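Local atomic coordinates of 3-oxoacyl-[acyl-carrier-protein] synthase (Arabidopsis thaliana, PDB entry 2IX4), a protein that catalyses the condensation steps of mitochondrial fatty acid synthesis, lengthening acyl chains by two carbons taken from malonyl-ACP. Residues R2-G7 against A268-E273; G253-E258 against E368-I373. All coordinates share one frame; numbering follows the deposited sequence.

Contact 1: residues R2-G7 against A268-E273; sequences RVVVTG and AKIYAE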
ATOM      1  N   ARG A   2      10.053  11.940  20.012  1.00 22.88           N
ATOM      2  CA  ARG A   2      10.410  10.528  20.111  1.00 22.57           C
ATOM      3  C   ARG A   2       9.159   9.655  20.106  1.00 22.24           C
ATOM      4  O   ARG A   2       8.089  10.082  20.546  1.00 21.92           O
ATOM      5  CB  ARG A   2      11.241  10.275  21.370  1.00 22.73           C
ATOM      6  CG  ARG A   2      12.540  11.071  21.416  1.00 23.48           C
ATOM      7  CD  ARG A   2      13.130  11.078  22.810  1.00 25.06           C
ATOM      8  NE  ARG A   2      13.834   9.836  23.116  1.00 26.25           N
ATOM      9  CZ  ARG A   2      14.466   9.596  24.261  1.00 27.14           C
ATOM     10  NH1 ARG A   2      14.484  10.512  25.223  1.00 27.00           N
ATOM     11  NH2 ARG A   2      15.081   8.438  24.447  1.00 27.69           N
ATOM     12  N   VAL A   3       9.307   8.432  19.599  1.00 21.84           N
ATOM     13  CA  VAL A   3       8.180   7.519  19.415  1.00 21.47           C
ATOM     14  C   VAL A   3       8.393   6.245  20.227  1.00 21.40           C
ATOM     15  O   VAL A   3       9.417   5.572  20.087  1.00 21.37           O
ATOM     16  CB  VAL A   3       7.962   7.178  17.914  1.00 21.56           C
ATOM     17  CG1 VAL A   3       6.754   6.264  17.730  1.00 20.67           C
ATOM     18  CG2 VAL A   3       7.795   8.459  17.090  1.00 21.22           C
ATOM     19  N   VAL A   4       7.425   5.931  21.082  1.00 21.25           N
ATOM     20  CA  VAL A   4       7.504   4.741  21.927  1.00 21.28           C
ATOM     21  C   VAL A   4       6.349   3.770  21.664  1.00 21.20           C
ATOM     22  O   VAL A   4       5.334   4.139  21.068  1.00 21.32           O
ATOM     23  CB  VAL A   4       7.582   5.085  23.446  1.00 21.27           C
ATOM     24  CG1 VAL A   4       8.846   5.870  23.764  1.00 21.32           C
ATOM     25  CG2 VAL A   4       6.333   5.824  23.921  1.00 21.17           C
ATOM     26  N   VAL A   5       6.523   2.531  22.112  1.00 20.93           N
ATOM     27  CA  VAL A   5       5.527   1.484  21.936  1.00 20.55           C
ATOM     28  C   VAL A   5       4.823   1.267  23.269  1.00 20.39           C
ATOM     29  O   VAL A   5       5.474   0.981  24.276  1.00 20.35           O
ATOM     30  CB  VAL A   5       6.177   0.166  21.458  1.00 20.50           C
ATOM     31  CG1 VAL A   5       5.120  -0.911  21.255  1.00 20.38           C
ATOM     32  CG2 VAL A   5       6.963   0.390  20.169  1.00 20.59           C
ATOM     33  N   THR A   6       3.498   1.407  23.270  1.00 20.14           N
ATOM     34  CA  THR A   6       2.714   1.318  24.503  1.00 19.86           C
ATOM     35  C   THR A   6       1.685   0.186  24.499  1.00 19.74           C
ATOM     36  O   THR A   6       1.041  -0.071  25.514  1.00 19.54           O
ATOM     37  CB  THR A   6       2.002   2.659  24.826  1.00 19.91           C
ATOM     38  OG1 THR A   6       1.261   3.103  23.683  1.00 19.90           O
ATOM     39  CG2 THR A   6       3.008   3.727  25.217  1.00 20.19           C
ATOM     40  N   GLY A   7       1.537  -0.491  23.365  1.00 19.64           N
ATOM     41  CA  GLY A   7       0.591  -1.598  23.257  1.00 19.41           C
ATOM     42  C   GLY A   7       0.999  -2.601  22.201  1.00 19.49           C
ATOM     43  O   GLY A   7       1.472  -2.219  21.133  1.00 19.20           O
ATOM     44  N   ALA A 268       1.337   5.887  30.836  1.00 25.37           N
ATOM     45  CA  ALA A 268       1.295   4.639  30.086  1.00 25.55           C
ATOM     46  C   ALA A 268       2.594   3.867  30.268  1.00 25.75           C
ATOM     47  O   ALA A 268       3.668   4.462  30.382  1.00 25.79           O
ATOM     48  CB  ALA A 268       1.045   4.917  28.612  1.00 25.49           C
ATOM     49  N   LYS A 269       2.497   2.542  30.305  1.00 25.91           N
ATOM     50  CA  LYS A 269       3.695   1.720  30.360  1.00 26.03           C
ATOM     51  C   LYS A 269       4.317   1.660  28.971  1.00 25.64           C
ATOM     52  O   LYS A 269       3.613   1.580  27.966  1.00 25.70           O
ATOM     53  CB  LYS A 269       3.423   0.328  30.955  1.00 26.45           C
ATOM     54  CG  LYS A 269       2.376  -0.525  30.246  1.00 27.76           C
ATOM     55  CD  LYS A 269       3.019  -1.605  29.380  1.00 29.93           C
ATOM     56  CE  LYS A 269       2.168  -2.874  29.343  1.00 30.41           C
ATOM     57  NZ  LYS A 269       0.764  -2.612  28.927  1.00 30.99           N
ATOM     58  N   ILE A 270       5.638   1.734  28.931  1.00 25.33           N
ATOM     59  CA  ILE A 270       6.362   1.822  27.676  1.00 24.97           C
ATOM     60  C   ILE A 270       7.235   0.586  27.499  1.00 24.86           C
ATOM     61  O   ILE A 270       8.051   0.262  28.365  1.00 24.90           O
ATOM     62  CB  ILE A 270       7.205   3.118  27.617  1.00 24.99           C
ATOM     63  CG1 ILE A 270       6.286   4.347  27.623  1.00 24.92           C
ATOM     64  CG2 ILE A 270       8.102   3.122  26.390  1.00 25.00           C
ATOM     65  CD1 ILE A 270       6.965   5.638  28.035  1.00 25.56           C
ATOM     66  N   TYR A 271       7.048  -0.105  26.378  1.00 24.48           N
ATOM     67  CA  TYR A 271       7.831  -1.292  26.062  1.00 24.22           C
ATOM     68  C   TYR A 271       9.241  -0.921  25.611  1.00 24.12           C
ATOM     69  O   TYR A 271      10.224  -1.455  26.126  1.00 24.09           O
ATOM     70  CB  TYR A 271       7.141  -2.123  24.975  1.00 24.10           C
ATOM     71  CG  TYR A 271       5.918  -2.887  25.439  1.00 24.17           C
ATOM     72  CD1 TYR A 271       4.638  -2.375  25.236  1.00 23.81           C
ATOM     73  CD2 TYR A 271       6.040  -4.127  26.073  1.00 23.89           C
ATOM     74  CE1 TYR A 271       3.510  -3.073  25.653  1.00 23.66           C
ATOM     75  CE2 TYR A 271       4.917  -4.832  26.494  1.00 23.67           C
ATOM     76  CZ  TYR A 271       3.656  -4.298  26.280  1.00 23.86           C
ATOM     77  OH  TYR A 271       2.536  -4.985  26.692  1.00 23.56           O
ATOM     78  N   ALA A 272       9.323  -0.001  24.652  1.00 23.96           N
ATOM     79  CA  ALA A 272      10.580   0.369  24.007  1.00 24.01           C
ATOM     80  C   ALA A 272      10.388   1.630  23.171  1.00 24.01           C
ATOM     81  O   ALA A 272       9.261   2.085  22.981  1.00 23.92           O
ATOM     82  CB  ALA A 272      11.083  -0.777  23.117  1.00 23.83           C
ATOM     83  N   GLU A 273      11.494   2.187  22.683  1.00 23.96           N
ATOM     84  CA  GLU A 273      11.466   3.290  21.733  1.00 24.05           C
ATOM     85  C   GLU A 273      11.793   2.748  20.346  1.00 24.10           C
ATOM     86  O   GLU A 273      12.637   1.859  20.207  1.00 23.88           O
ATOM     87  CB  GLU A 273      12.483   4.366  22.133  1.00 24.13           C
ATOM     88  CG  GLU A 273      12.531   5.576  21.197  1.00 24.70           C
ATOM     89  CD  GLU A 273      13.606   6.591  21.553  1.00 25.64           C
ATOM     90  OE1 GLU A 273      14.454   6.309  22.427  1.00 26.65           O
ATOM     91  OE2 GLU A 273      13.604   7.684  20.947  1.00 25.87           O
TER
HETATM   92  O   HOH W   1      11.971   7.761  18.616  1.00 20.80           O
HETATM   93  O   HOH W   2       0.800   1.064  27.784  1.00 36.85           O

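Contact 2: residues G253-E258 against E368-I373; sequences GVIVLE and EAIFSI. With K (potassium ion), chain D.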
ATOM      1  N   GLY A 253      -0.007  -8.586  13.129  1.00 21.23           N
ATOM      2  CA  GLY A 253       0.689  -7.953  14.237  1.00 20.95           C
ATOM      3  C   GLY A 253       0.338  -6.481  14.233  1.00 20.74           C
ATOM      4  O   GLY A 253       0.416  -5.819  13.198  1.00 20.75           O
ATOM      5  N   VAL A 254      -0.079  -5.975  15.385  1.00 20.39           N
ATOM      6  CA  VAL A 254      -0.438  -4.571  15.515  1.00 20.34           C
ATOM      7  C   VAL A 254       0.166  -4.007  16.798  1.00 20.39           C
ATOM      8  O   VAL A 254       0.079  -4.626  17.865  1.00 20.31           O
ATOM      9  CB  VAL A 254      -1.982  -4.365  15.494  1.00 20.51           C
ATOM     10  CG1 VAL A 254      -2.345  -2.930  15.836  1.00 20.15           C
ATOM     11  CG2 VAL A 254      -2.568  -4.746  14.131  1.00 20.06           C
ATOM     12  N   ILE A 255       0.795  -2.840  16.681  1.00 20.29           N
ATOM     13  CA  ILE A 255       1.316  -2.129  17.848  1.00 20.33           C
ATOM     14  C   ILE A 255       0.701  -0.743  17.983  1.00 20.28           C
ATOM     15  O   ILE A 255       0.221  -0.164  17.001  1.00 20.13           O
ATOM     16  CB  ILE A 255       2.870  -2.009  17.833  1.00 20.17           C
ATOM     17  CG1 ILE A 255       3.356  -1.204  16.622  1.00 20.58           C
ATOM     18  CG2 ILE A 255       3.508  -3.389  17.873  1.00 20.17           C
ATOM     19  CD1 ILE A 255       4.859  -0.971  16.589  1.00 19.67           C
ATOM     20  N   VAL A 256       0.706  -0.225  19.208  1.00 20.39           N
ATOM     21  CA  VAL A 256       0.342   1.161  19.454  1.00 20.42           C
ATOM     22  C   VAL A 256       1.633   1.958  19.601  1.00 20.82           C
ATOM     23  O   VAL A 256       2.412   1.739  20.533  1.00 20.96           O
ATOM     24  CB  VAL A 256      -0.554   1.328  20.704  1.00 20.47           C
ATOM     25  CG1 VAL A 256      -0.830   2.803  20.978  1.00 20.17           C
ATOM     26  CG2 VAL A 256      -1.864   0.575  20.525  1.00 20.30           C
ATOM     27  N   LEU A 257       1.868   2.847  18.644  1.00 20.89           N
ATOM     28  CA  LEU A 257       2.966   3.791  18.705  1.00 21.19           C
ATOM     29  C   LEU A 257       2.425   5.109  19.233  1.00 21.41           C
ATOM     30  O   LEU A 257       1.302   5.496  18.905  1.00 21.49           O
ATOM     31  CB  LEU A 257       3.550   4.010  17.314  1.00 21.03           C
ATOM     32  CG  LEU A 257       4.256   2.851  16.614  1.00 21.36           C
ATOM     33  CD1 LEU A 257       4.291   3.103  15.121  1.00 21.50           C
ATOM     34  CD2 LEU A 257       5.668   2.661  17.171  1.00 21.44           C
ATOM     35  N   GLU A 258       3.208   5.791  20.063  1.00 21.80           N
ATOM     36  CA  GLU A 258       2.838   7.135  20.489  1.00 22.19           C
ATOM     37  C   GLU A 258       4.020   8.000  20.887  1.00 22.24           C
ATOM     38  O   GLU A 258       5.073   7.501  21.284  1.00 22.21           O
ATOM     39  CB  GLU A 258       1.740   7.127  21.571  1.00 22.51           C
ATOM     40  CG  GLU A 258       2.126   6.656  22.941  1.00 23.32           C
ATOM     41  CD  GLU A 258       0.940   6.675  23.905  1.00 24.64           C
ATOM     42  OE1 GLU A 258       0.532   7.766  24.364  1.00 25.82           O
ATOM     43  OE2 GLU A 258       0.411   5.589  24.213  1.00 25.25           O
ATOM     44  N   GLU A 368       7.197  -9.745  13.677  1.00 21.11           N
ATOM     45  CA  GLU A 368       8.597  -9.883  14.053  1.00 21.02           C
ATOM     46  C   GLU A 368       9.156  -8.639  14.754  1.00 20.95           C
ATOM     47  O   GLU A 368      10.115  -8.736  15.523  1.00 21.25           O
ATOM     48  CB  GLU A 368       9.419 -10.304  12.836  1.00 21.18           C
ATOM     49  CG  GLU A 368       9.090 -11.733  12.404  1.00 21.31           C
ATOM     50  CD  GLU A 368       9.430 -12.046  10.957  1.00 22.43           C
ATOM     51  OE1 GLU A 368      10.234 -11.312  10.333  1.00 21.21           O
ATOM     52  OE2 GLU A 368       8.894 -13.052  10.445  1.00 23.63           O
ATOM     53  N   ALA A 369       8.537  -7.482  14.512  1.00 20.54           N
ATOM     54  CA  ALA A 369       8.842  -6.277  15.280  1.00 20.08           C
ATOM     55  C   ALA A 369       8.365  -6.449  16.721  1.00 19.94           C
ATOM     56  O   ALA A 369       9.043  -6.037  17.659  1.00 20.20           O
ATOM     57  CB  ALA A 369       8.203  -5.047  14.640  1.00 19.83           C
ATOM     58  N   ILE A 370       7.198  -7.065  16.885  1.00 19.51           N
ATOM     59  CA  ILE A 370       6.671  -7.399  18.209  1.00 19.14           C
ATOM     60  C   ILE A 370       7.611  -8.355  18.949  1.00 19.06           C
ATOM     61  O   ILE A 370       7.899  -8.152  20.130  1.00 18.74           O
ATOM     62  CB  ILE A 370       5.222  -7.953  18.121  1.00 19.19           C
ATOM     63  CG1 ILE A 370       4.271  -6.838  17.664  1.00 19.21           C
ATOM     64  CG2 ILE A 370       4.767  -8.540  19.462  1.00 18.75           C
ATOM     65  CD1 ILE A 370       2.866  -7.297  17.262  1.00 18.51           C
ATOM     66  N   PHE A 371       8.110  -9.374  18.244  1.00 18.93           N
ATOM     67  CA  PHE A 371       9.089 -10.302  18.816  1.00 18.99           C
ATOM     68  C   PHE A 371      10.348  -9.568  19.285  1.00 19.07           C
ATOM     69  O   PHE A 371      10.892  -9.878  20.349  1.00 19.23           O
ATOM     70  CB  PHE A 371       9.471 -11.412  17.823  1.00 18.92           C
ATOM     71  CG  PHE A 371       8.359 -12.391  17.520  1.00 18.83           C
ATOM     72  CD1 PHE A 371       8.420 -13.184  16.374  1.00 19.46           C
ATOM     73  CD2 PHE A 371       7.260 -12.526  18.369  1.00 19.04           C
ATOM     74  CE1 PHE A 371       7.404 -14.092  16.075  1.00 18.93           C
ATOM     75  CE2 PHE A 371       6.241 -13.429  18.077  1.00 19.54           C
ATOM     76  CZ  PHE A 371       6.313 -14.214  16.926  1.00 18.91           C
ATOM     77  N   SER A 372      10.798  -8.598  18.489  1.00 19.13           N
ATOM     78  CA  SER A 372      11.966  -7.777  18.814  1.00 19.26           C
ATOM     79  C   SER A 372      11.728  -6.880  20.036  1.00 19.30           C
ATOM     80  O   SER A 372      12.605  -6.745  20.891  1.00 19.22           O
ATOM     81  CB  SER A 372      12.382  -6.939  17.603  1.00 19.20           C
ATOM     82  OG  SER A 372      12.683  -7.774  16.495  1.00 19.41           O
ATOM     83  N   ILE A 373      10.542  -6.279  20.107  1.00 19.59           N
ATOM     84  CA  ILE A 373      10.134  -5.470  21.265  1.00 19.84           C
ATOM     85  C   ILE A 373      10.051  -6.340  22.520  1.00 20.10           C
ATOM     86  O   ILE A 373      10.463  -5.917  23.606  1.00 20.54           O
ATOM     87  CB  ILE A 373       8.772  -4.760  21.014  1.00 19.85           C
ATOM     88  CG1 ILE A 373       8.898  -3.739  19.876  1.00 19.67           C
ATOM     89  CG2 ILE A 373       8.259  -4.069  22.285  1.00 19.64           C
ATOM     90  CD1 ILE A 373       7.585  -3.451  19.145  1.00 19.85           C
TER
HETATM   91  K     K D1463      12.477  -9.861  10.846  1.00 18.18           K

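Contact 1: residues R2-G7 against A268-E273
Arg2 and Glu273 form a bidentate salt bridge, the NE bond nearly straight: NE of Arg2 lies 3.1 Å from OE2 of Glu273, and NH2 of Arg2 lies 3.0 Å from OE1 of Glu273. Both oxygens sit close to the guanidinium plane, yet each is approached from above the carboxylate plane, the two groups being turned 52° apart. Glu273 reaches its partner as an extended chain, CG anti to the backbone N (chi1 -180°), whereas Arg2 bends at chi3 (79°) to present its NE side. A water takes the N-H of Val3 and donates to OE2 of Glu273, giving that oxygen a second partner. With an alanine here instead of the glutamate, the guanidinium of Arg2 would probably lose its charge partner and be free to turn, and the water on Val3 N would lose an acceptor.

Further along, Ile270 lays its CG2 methyl against Val4, 3.6 Å from Val4 CB, and its CG1 also nears the Thr6 methyl. Tyr271 brings its ring edge alongside the Val5-Thr6 backbone; its hydroxyl bonds to Asp102. Two backbone bonds join the segments: Val5 N to Ala272 O, 2.9 Å, and Tyr271 N to Val5 O, 2.8 Å.

The register rests on Val4 and Glu273, an antiparallel non-hydrogen-bonded pair with CA atoms 4.2 Å apart. The contact is thus the beginning of an antiparallel strand pairing, 3-12 with 272-281, within the large mixed sheet of this thiolase-like ketosynthase, away from its active site.

Contact 2: residues G253-E258 against E368-I373
Apolar packing carries this contact, with Ile370 at its middle. CG1 of Ile370 meets the CG2 methyl of Ile255 at 3.5 Å, the two side chains lying alongside and pointing opposite ways. With CG1 anti to its carbonyl carbon (chi1 -68°) and the chain extended beyond it (chi2 168°), Ile370 carries its CD1 methyl on to the strand backbone, 3.8 Å from CA of Gly253 and 3.7 Å from N of Val254. A CB on Gly253 would lie only about 3.3 Å from CD1 of Ile370, so the bare CA permits this close approach. About one turn on from Ile370, Ile373 adds a looser touch, its CD1 lying 4.3 Å from CG2 of Ile255.

No hydrogen bond crosses between the two segments. Within the helix, the carbonyl oxygen of Glu368 accepts from both N and OG of Ser372, which arrive from opposite faces of its plane; the bond from OG is 2.9 Å long.

Metal coordination occurs at the start of 368-373, where OE1 of Glu368 binds potassium at 2.7 Å. Asn318, Ala319, Ser414 and Asn415 are among the residues that complete the site, and OE2 of Glu368 forms a salt bridge to Lys354.

The axes of strand 253-258 and helix 368-373 come within 8.5 Å, their directions 53° apart. Between these segments the join is made by aliphatic packing, whereas the Glu368 carboxylate serves the potassium ion and Lys354.

In the fold
From the N terminus, strand 3-12 is the first element of the large sheet. Contact 1 closes a long loop when the chain returns at 268-273, 261 residues later. Within that loop lies 253-258, which opens contact 2; this second loop closes at 368-373, after contact 1 is complete, so the two cross rather than nest. Their centres are 10 Å apart and they touch directly: OG1 of Thr6 probably bonds to OE2 of Glu258, and Tyr271 packs on Ile373. Strand 3-12 has 251-259 and 272-281 as antiparallel neighbours in the sheet, while helix 364-378 joins the sheet to the potassium site.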